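Local coordinates for outer surface protein (PDB 1X7F), which has no experimentally established function but is probably a 6-phospho-N-acetylmuramidase acting in the breakdown of cell-wall sugars, at residues E26-S38 / A50-S64. Residues are numbered along the deposited sequence; the frame is centred on the assembly and turned at random. Where two conformers were deposited one is given.
Sequences ERKLGISLYPEHS and AARHGFSRIFTCLLS
Phe59 pairs with Ser32 by bonding to the residues on either side of it: Phe59 N donates to Ile31 O over 2.9 Å at an N-H...O angle of 164°, and Phe59 O in turn accepts from Leu33 N. Bonds running to both neighbours of Ser32 from one residue identify parallel pairing, and the axes of 28-33 and 55-62 diverge by 27°. With helix 40-51 between them, the strands form a beta-alpha-beta unit in the parallel sheet of the N-terminal domain, consistent with its TIM-barrel-like family. Ile31 points to the helix side. From its CB, CG2 comes within 3.5 Å of Phe55 CD2 and also touches Ala50 CB; CG1, lying between the backbone N and carbonyl carbon (chi1 46°), runs beside Ile58 CG1 at 4.0 Å, and its terminal CD1 settles between Ala50 CB and Ile58 CG1. Phe55 turns one ring face to Leu29 CB, a CH-pi contact 3.7 Å from the centroid, while Gly30 O sits at the ring edge. On the other side of the sheet, Ser32 OG approaches the Phe59 edge at CD2 and hydrogen-bonds to Ile249 O. Beyond the strand ends, in one of two conformers, so with some doubt, Glu36 OE1 accepts Leu63 N through its syn lone pair at 2.9 Å, and Ser64 N adds a weak bond. Near the opposite end, one water links Leu29 N, Gly54 O and Ser56 OG.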
ATOM      1  N   GLU A  26      -6.346  11.664  -0.477  1.00 47.83           N
ATOM      2  CA  GLU A  26      -4.901  11.663  -0.269  1.00 46.39           C
ATOM      3  C   GLU A  26      -4.415  10.342   0.325  1.00 44.03           C
ATOM      4  O   GLU A  26      -5.119   9.721   1.131  1.00 44.33           O
ATOM      5  CB  GLU A  26      -4.492  12.862   0.605  1.00 46.43           C
ATOM      6  CG  GLU A  26      -3.504  12.548   1.721  1.00 47.74           C
ATOM      7  CD  GLU A  26      -3.216  13.735   2.633  1.00 49.30           C
ATOM      8  OE1 GLU A  26      -4.171  14.423   3.073  1.00 51.93           O
ATOM      9  OE2 GLU A  26      -2.022  13.974   2.924  1.00 53.40           O
ATOM     10  N   ARG A  27      -3.223   9.917  -0.099  1.00 41.24           N
ATOM     11  CA  ARG A  27      -2.611   8.653   0.342  1.00 38.82           C
ATOM     12  C   ARG A  27      -1.375   8.929   1.183  1.00 37.51           C
ATOM     13  O   ARG A  27      -0.490   9.683   0.775  1.00 37.64           O
ATOM     14  CB  ARG A  27      -2.272   7.756  -0.860  1.00 37.92           C
ATOM     15  CG  ARG A  27      -3.512   7.125  -1.473  1.00 38.04           C
ATOM     16  CD  ARG A  27      -3.314   6.404  -2.785  1.00 38.39           C
ATOM     17  NE  ARG A  27      -4.606   6.011  -3.346  1.00 40.01           N
ATOM     18  CZ  ARG A  27      -4.776   5.264  -4.434  1.00 40.72           C
ATOM     19  NH1 ARG A  27      -3.730   4.806  -5.113  1.00 41.99           N
ATOM     20  NH2 ARG A  27      -6.003   4.973  -4.847  1.00 40.51           N
ATOM     21  N   LYS A  28      -1.338   8.351   2.376  1.00 36.43           N
ATOM     22  CA  LYS A  28      -0.258   8.626   3.312  1.00 35.85           C
ATOM     23  C   LYS A  28       0.595   7.406   3.531  1.00 34.62           C
ATOM     24  O   LYS A  28       0.127   6.273   3.374  1.00 33.67           O
ATOM     25  CB  LYS A  28      -0.800   9.092   4.669  1.00 36.27           C
ATOM     26  CG  LYS A  28      -1.442  10.455   4.674  1.00 37.10           C
ATOM     27  CD  LYS A  28      -1.800  10.834   6.111  1.00 40.34           C
ATOM     28  CE  LYS A  28      -2.631  12.121   6.191  1.00 42.77           C
ATOM     29  NZ  LYS A  28      -2.629  12.713   7.579  1.00 44.14           N
ATOM     30  N   LEU A  29       1.849   7.657   3.903  1.00 34.20           N
ATOM     31  CA  LEU A  29       2.728   6.632   4.458  1.00 33.61           C
ATOM     32  C   LEU A  29       2.833   6.829   5.967  1.00 33.89           C
ATOM     33  O   LEU A  29       2.919   7.960   6.453  1.00 32.96           O
ATOM     34  CB  LEU A  29       4.109   6.665   3.799  1.00 32.85           C
ATOM     35  CG  LEU A  29       4.183   5.887   2.475  1.00 35.21           C
ATOM     36  CD1 LEU A  29       5.410   6.300   1.669  1.00 29.52           C
ATOM     37  CD2 LEU A  29       4.130   4.334   2.726  1.00 29.90           C
ATOM     38  N   GLY A  30       2.825   5.717   6.704  1.00 34.20           N
ATOM     39  CA  GLY A  30       2.938   5.759   8.156  1.00 33.36           C
ATOM     40  C   GLY A  30       3.999   4.827   8.695  1.00 33.46           C
ATOM     41  O   GLY A  30       4.468   3.945   7.986  1.00 33.59           O
ATOM     42  N   ILE A  31       4.370   5.046   9.957  1.00 34.15           N
ATOM     43  CA  ILE A  31       5.315   4.207  10.719  1.00 33.93           C
ATOM     44  C   ILE A  31       4.687   3.876  12.072  1.00 34.65           C
ATOM     45  O   ILE A  31       3.847   4.636  12.577  1.00 33.84           O
ATOM     46  CB  ILE A  31       6.666   4.955  10.965  1.00 35.24           C
ATOM     47  CG1 ILE A  31       6.419   6.405  11.447  1.00 33.71           C
ATOM     48  CG2 ILE A  31       7.540   4.926   9.705  1.00 35.49           C
ATOM     49  CD1 ILE A  31       7.591   7.065  12.223  1.00 32.50           C
ATOM     50  N   SER A  32       5.098   2.761  12.676  1.00 35.05           N
ATOM     51  CA  SER A  32       4.634   2.448  14.031  1.00 34.77           C
ATOM     52  C   SER A  32       5.733   2.676  15.046  1.00 35.63           C
ATOM     53  O   SER A  32       6.906   2.491  14.722  1.00 36.53           O
ATOM     54  CB  SER A  32       4.114   1.009  14.117  1.00 34.35           C
ATOM     55  OG  SER A  32       2.929   0.881  13.357  1.00 32.13           O
ATOM     56  N   LEU A  33       5.346   3.082  16.263  1.00 35.93           N
ATOM     57  CA  LEU A  33       6.262   3.189  17.404  1.00 36.27           C
ATOM     58  C   LEU A  33       5.799   2.344  18.590  1.00 36.22           C
ATOM     59  O   LEU A  33       4.605   2.127  18.786  1.00 36.00           O
ATOM     60  CB  LEU A  33       6.426   4.654  17.870  1.00 36.68           C
ATOM     61  CG  LEU A  33       6.933   5.691  16.863  1.00 37.36           C
ATOM     62  CD1 LEU A  33       7.025   7.049  17.538  1.00 38.99           C
ATOM     63  CD2 LEU A  33       8.279   5.287  16.297  1.00 37.13           C
ATOM     64  N   TYR A  34       6.762   1.873  19.379  1.00 36.13           N
ATOM     65  CA  TYR A  34       6.487   1.123  20.607  1.00 35.37           C
ATOM     66  C   TYR A  34       7.495   1.626  21.613  1.00 35.35           C
ATOM     67  O   TYR A  34       8.474   0.941  21.913  1.00 35.59           O
ATOM     68  CB  TYR A  34       6.602  -0.403  20.379  1.00 35.40           C
ATOM     69  CG  TYR A  34       5.734  -0.874  19.225  1.00 35.25           C
ATOM     70  CD1 TYR A  34       6.233  -0.917  17.929  1.00 33.63           C
ATOM     71  CD2 TYR A  34       4.401  -1.219  19.429  1.00 35.04           C
ATOM     72  CE1 TYR A  34       5.430  -1.318  16.856  1.00 36.52           C
ATOM     73  CE2 TYR A  34       3.589  -1.603  18.369  1.00 36.54           C
ATOM     74  CZ  TYR A  34       4.109  -1.657  17.089  1.00 35.93           C
ATOM     75  OH  TYR A  34       3.303  -2.038  16.047  1.00 36.49           O
ATOM     76  N   PRO A  35       7.267   2.839  22.126  1.00 35.51           N
ATOM     77  CA  PRO A  35       8.273   3.527  22.929  1.00 35.68           C
ATOM     78  C   PRO A  35       8.783   2.736  24.140  1.00 35.66           C
ATOM     79  O   PRO A  35       9.947   2.889  24.524  1.00 34.90           O
ATOM     80  CB  PRO A  35       7.555   4.813  23.361  1.00 36.02           C
ATOM     81  CG  PRO A  35       6.538   5.021  22.297  1.00 35.30           C
ATOM     82  CD  PRO A  35       6.035   3.642  22.002  1.00 34.85           C
ATOM     83  N   GLU A  36       7.934   1.897  24.726  0.50 35.96           N
ATOM     84  CA  GLU A  36       8.334   1.117  25.907  0.50 36.73           C
ATOM     85  C   GLU A  36       9.384   0.053  25.575  0.50 37.03           C
ATOM     86  O   GLU A  36      10.137  -0.369  26.450  0.50 37.08           O
ATOM     87  CB  GLU A  36       7.122   0.498  26.610  0.50 36.64           C
ATOM     88  CG  GLU A  36       6.450  -0.639  25.859  0.50 36.93           C
ATOM     89  CD  GLU A  36       5.064  -0.929  26.388  0.50 37.19           C
ATOM     90  OE1 GLU A  36       4.136  -0.158  26.059  0.50 37.04           O
ATOM     91  OE2 GLU A  36       4.904  -1.926  27.124  0.50 37.43           O
ATOM     92  N   HIS A  37       9.434  -0.355  24.308  1.00 37.51           N
ATOM     93  CA  HIS A  37      10.432  -1.322  23.839  1.00 37.93           C
ATOM     94  C   HIS A  37      11.690  -0.658  23.271  1.00 37.83           C
ATOM     95  O   HIS A  37      12.514  -1.330  22.637  1.00 38.18           O
ATOM     96  CB  HIS A  37       9.820  -2.249  22.785  1.00 37.67           C
ATOM     97  CG  HIS A  37       8.651  -3.041  23.280  1.00 38.38           C
ATOM     98  ND1 HIS A  37       8.641  -3.664  24.511  1.00 37.04           N
ATOM     99  CD2 HIS A  37       7.458  -3.321  22.705  1.00 38.53           C
ATOM    100  CE1 HIS A  37       7.487  -4.286  24.675  1.00 38.32           C
ATOM    101  NE2 HIS A  37       6.753  -4.099  23.592  1.00 39.43           N
ATOM    102  N   SER A  38      11.835   0.648  23.506  1.00 37.24           N
ATOM    103  CA  SER A  38      12.929   1.434  22.935  1.00 37.25           C
ATOM    104  C   SER A  38      13.306   2.632  23.824  1.00 37.15           C
ATOM    105  O   SER A  38      12.987   2.647  25.021  1.00 37.73           O
ATOM    106  CB  SER A  38      12.545   1.892  21.520  1.00 37.14           C
ATOM    107  OG  SER A  38      13.636   2.511  20.861  1.00 39.12           O
ATOM    108  N   ALA A  50      11.844   8.932   8.889  1.00 36.45           N
ATOM    109  CA  ALA A  50      10.630   8.688   8.100  1.00 36.25           C
ATOM    110  C   ALA A  50      10.086   9.964   7.435  1.00 36.40           C
ATOM    111  O   ALA A  50       9.535   9.909   6.332  1.00 36.34           O
ATOM    112  CB  ALA A  50       9.559   8.021   8.957  1.00 35.84           C
ATOM    113  N   ALA A  51      10.266  11.099   8.111  1.00 36.53           N
ATOM    114  CA  ALA A  51       9.830  12.414   7.632  1.00 36.77           C
ATOM    115  C   ALA A  51      10.549  12.865   6.377  1.00 36.89           C
ATOM    116  O   ALA A  51       9.949  13.540   5.542  1.00 36.80           O
ATOM    117  CB  ALA A  51       9.992  13.483   8.730  1.00 36.32           C
ATOM    118  N   ARG A  52      11.829  12.523   6.246  0.50 36.82           N
ATOM    119  CA  ARG A  52      12.575  12.899   5.044  0.50 37.00           C
ATOM    120  C   ARG A  52      12.364  11.901   3.891  0.50 36.72           C
ATOM    121  O   ARG A  52      13.097  11.906   2.899  0.50 37.07           O
ATOM    122  CB  ARG A  52      14.058  13.213   5.351  0.50 37.22           C
ATOM    123  CG  ARG A  52      15.031  12.040   5.313  0.50 38.51           C
ATOM    124  CD  ARG A  52      16.446  12.397   5.754  0.50 36.02           C
ATOM    125  NE  ARG A  52      16.525  12.547   7.202  0.50 35.21           N
ATOM    126  CZ  ARG A  52      17.004  11.632   8.052  0.50 34.62           C
ATOM    127  NH1 ARG A  52      17.474  10.471   7.614  0.50 32.82           N
ATOM    128  NH2 ARG A  52      17.022  11.894   9.355  0.50 33.05           N
ATOM    129  N   HIS A  53      11.340  11.056   4.035  1.00 36.37           N
ATOM    130  CA  HIS A  53      10.835  10.210   2.935  1.00 35.63           C
ATOM    131  C   HIS A  53       9.308  10.282   2.767  1.00 34.85           C
ATOM    132  O   HIS A  53       8.699   9.344   2.256  1.00 35.80           O
ATOM    133  CB  HIS A  53      11.298   8.741   3.087  1.00 34.95           C
ATOM    134  CG  HIS A  53      12.787   8.578   3.079  1.00 35.57           C
ATOM    135  ND1 HIS A  53      13.559   8.843   1.966  1.00 38.24           N
ATOM    136  CD2 HIS A  53      13.648   8.209   4.057  1.00 35.59           C
ATOM    137  CE1 HIS A  53      14.832   8.640   2.258  1.00 37.93           C
ATOM    138  NE2 HIS A  53      14.913   8.249   3.518  1.00 37.87           N
ATOM    139  N   GLY A  54       8.700  11.376   3.221  1.00 34.92           N
ATOM    140  CA  GLY A  54       7.265  11.640   3.027  1.00 35.06           C
ATOM    141  C   GLY A  54       6.263  10.870   3.878  1.00 35.32           C
ATOM    142  O   GLY A  54       5.074  10.783   3.532  1.00 35.38           O
ATOM    143  N   PHE A  55       6.721  10.298   4.987  1.00 34.66           N
ATOM    144  CA  PHE A  55       5.797   9.696   5.944  1.00 34.06           C
ATOM    145  C   PHE A  55       5.145  10.839   6.737  1.00 33.85           C
ATOM    146  O   PHE A  55       5.812  11.800   7.109  1.00 32.32           O
ATOM    147  CB  PHE A  55       6.515   8.712   6.869  1.00 33.81           C
ATOM    148  CG  PHE A  55       6.916   7.411   6.204  1.00 32.44           C
ATOM    149  CD1 PHE A  55       7.851   7.385   5.165  1.00 33.76           C
ATOM    150  CD2 PHE A  55       6.385   6.212   6.641  1.00 30.44           C
ATOM    151  CE1 PHE A  55       8.236   6.179   4.564  1.00 32.54           C
ATOM    152  CE2 PHE A  55       6.753   4.992   6.038  1.00 32.44           C
ATOM    153  CZ  PHE A  55       7.687   4.979   5.004  1.00 30.79           C
ATOM    154  N   SER A  56       3.839  10.746   6.961  1.00 33.63           N
ATOM    155  CA  SER A  56       3.113  11.809   7.654  1.00 34.13           C
ATOM    156  C   SER A  56       2.086  11.265   8.662  1.00 34.17           C
ATOM    157  O   SER A  56       1.204  11.987   9.121  1.00 34.20           O
ATOM    158  CB  SER A  56       2.433  12.737   6.630  1.00 33.44           C
ATOM    159  OG  SER A  56       1.408  12.038   5.946  1.00 34.03           O
ATOM    160  N   ARG A  57       2.200   9.985   8.987  1.00 35.63           N
ATOM    161  CA  ARG A  57       1.268   9.338   9.896  1.00 36.64           C
ATOM    162  C   ARG A  57       2.042   8.409  10.836  1.00 36.66           C
ATOM    163  O   ARG A  57       2.987   7.735  10.410  1.00 36.35           O
ATOM    164  CB  ARG A  57       0.207   8.568   9.083  1.00 37.15           C
ATOM    165  CG  ARG A  57      -0.800   7.787   9.924  1.00 38.16           C
ATOM    166  CD  ARG A  57      -2.006   7.267   9.153  1.00 36.94           C
ATOM    167  NE  ARG A  57      -2.910   6.561  10.056  1.00 37.86           N
ATOM    168  CZ  ARG A  57      -4.168   6.227   9.783  1.00 39.19           C
ATOM    169  NH1 ARG A  57      -4.733   6.540   8.623  1.00 36.68           N
ATOM    170  NH2 ARG A  57      -4.876   5.580  10.692  1.00 37.90           N
ATOM    171  N   ILE A  58       1.647   8.399  12.110  1.00 36.42           N
ATOM    172  CA  ILE A  58       2.229   7.510  13.114  1.00 36.97           C
ATOM    173  C   ILE A  58       1.154   6.663  13.819  1.00 38.10           C
ATOM    174  O   ILE A  58       0.115   7.186  14.242  1.00 38.03           O
ATOM    175  CB  ILE A  58       3.046   8.316  14.170  1.00 37.71           C
ATOM    176  CG1 ILE A  58       4.246   9.018  13.524  1.00 36.43           C
ATOM    177  CG2 ILE A  58       3.526   7.393  15.301  1.00 36.77           C
ATOM    178  CD1 ILE A  58       5.094   9.789  14.506  1.00 35.63           C
ATOM    179  N   PHE A  59       1.414   5.363  13.934  1.00 38.26           N
ATOM    180  CA  PHE A  59       0.648   4.486  14.816  1.00 39.07           C
ATOM    181  C   PHE A  59       1.459   4.219  16.081  1.00 39.74           C
ATOM    182  O   PHE A  59       2.575   3.731  16.028  1.00 39.34           O
ATOM    183  CB  PHE A  59       0.275   3.173  14.124  1.00 38.30           C
ATOM    184  CG  PHE A  59      -0.361   2.160  15.053  1.00 39.52           C
ATOM    185  CD1 PHE A  59      -1.672   2.338  15.511  1.00 39.90           C
ATOM    186  CD2 PHE A  59       0.361   1.042  15.494  1.00 38.85           C
ATOM    187  CE1 PHE A  59      -2.266   1.404  16.387  1.00 41.71           C
ATOM    188  CE2 PHE A  59      -0.214   0.102  16.371  1.00 39.62           C
ATOM    189  CZ  PHE A  59      -1.535   0.283  16.819  1.00 40.01           C
ATOM    190  N   THR A  60       0.916   4.571  17.229  1.00 42.43           N
ATOM    191  CA  THR A  60       1.664   4.338  18.459  1.00 45.20           C
ATOM    192  C   THR A  60       0.873   3.545  19.480  1.00 45.56           C
ATOM    193  O   THR A  60      -0.351   3.668  19.584  1.00 45.33           O
ATOM    194  CB  THR A  60       2.259   5.632  19.049  1.00 45.64           C
ATOM    195  OG1 THR A  60       2.772   5.352  20.355  1.00 48.29           O
ATOM    196  CG2 THR A  60       1.182   6.680  19.312  1.00 47.51           C
ATOM    197  N   CYS A  61       1.610   2.736  20.227  1.00 46.75           N
ATOM    198  CA  CYS A  61       1.048   1.697  21.059  1.00 47.11           C
ATOM    199  C   CYS A  61       1.485   1.830  22.519  1.00 47.39           C
ATOM    200  O   CYS A  61       2.680   1.776  22.830  1.00 47.05           O
ATOM    201  CB  CYS A  61       1.506   0.360  20.502  1.00 47.35           C
ATOM    202  SG  CYS A  61       0.516  -1.033  21.001  1.00 47.73           S
ATOM    203  N   LEU A  62       0.510   2.010  23.405  1.00 47.93           N
ATOM    204  CA  LEU A  62       0.774   2.066  24.838  1.00 49.02           C
ATOM    205  C   LEU A  62       0.292   0.770  25.476  1.00 49.00           C
ATOM    206  O   LEU A  62      -0.908   0.574  25.687  1.00 49.01           O
ATOM    207  CB  LEU A  62       0.120   3.303  25.473  1.00 48.77           C
ATOM    208  CG  LEU A  62       0.216   3.562  26.988  1.00 49.61           C
ATOM    209  CD1 LEU A  62       1.655   3.526  27.546  1.00 50.30           C
ATOM    210  CD2 LEU A  62      -0.463   4.889  27.334  1.00 49.69           C
ATOM    211  N   LEU A  63       1.243  -0.114  25.761  1.00 49.27           N
ATOM    212  CA  LEU A  63       0.947  -1.457  26.247  1.00 50.05           C
ATOM    213  C   LEU A  63       0.876  -1.538  27.769  1.00 50.39           C
ATOM    214  O   LEU A  63       0.000  -2.207  28.308  1.00 50.73           O
ATOM    215  CB  LEU A  63       1.980  -2.451  25.707  1.00 50.14           C
ATOM    216  CG  LEU A  63       2.056  -2.518  24.178  1.00 50.60           C
ATOM    217  CD1 LEU A  63       3.494  -2.576  23.667  1.00 49.73           C
ATOM    218  CD2 LEU A  63       1.232  -3.674  23.670  1.00 50.43           C
ATOM    219  N   SER A  64       1.781  -0.843  28.453  1.00 50.92           N
ATOM    220  CA  SER A  64       1.889  -0.937  29.906  1.00 51.44           C
ATOM    221  C   SER A  64       2.093   0.431  30.552  1.00 51.97           C
ATOM    222  O   SER A  64       2.789   1.292  30.007  1.00 52.93           O
ATOM    223  CB  SER A  64       3.034  -1.876  30.283  1.00 51.10           C
ATOM    224  OG  SER A  64       3.322  -1.795  31.664  1.00 53.05           O
TER
HETATM  225  O   HOH W   1      -0.267  14.083   4.717  1.00 43.88           O
HETATM  226  O   HOH W   2      -0.200  14.006   8.151  0.50 22.15           O
HETATM  227  O   HOH W   3       2.412  10.407   3.936  1.00 24.08           O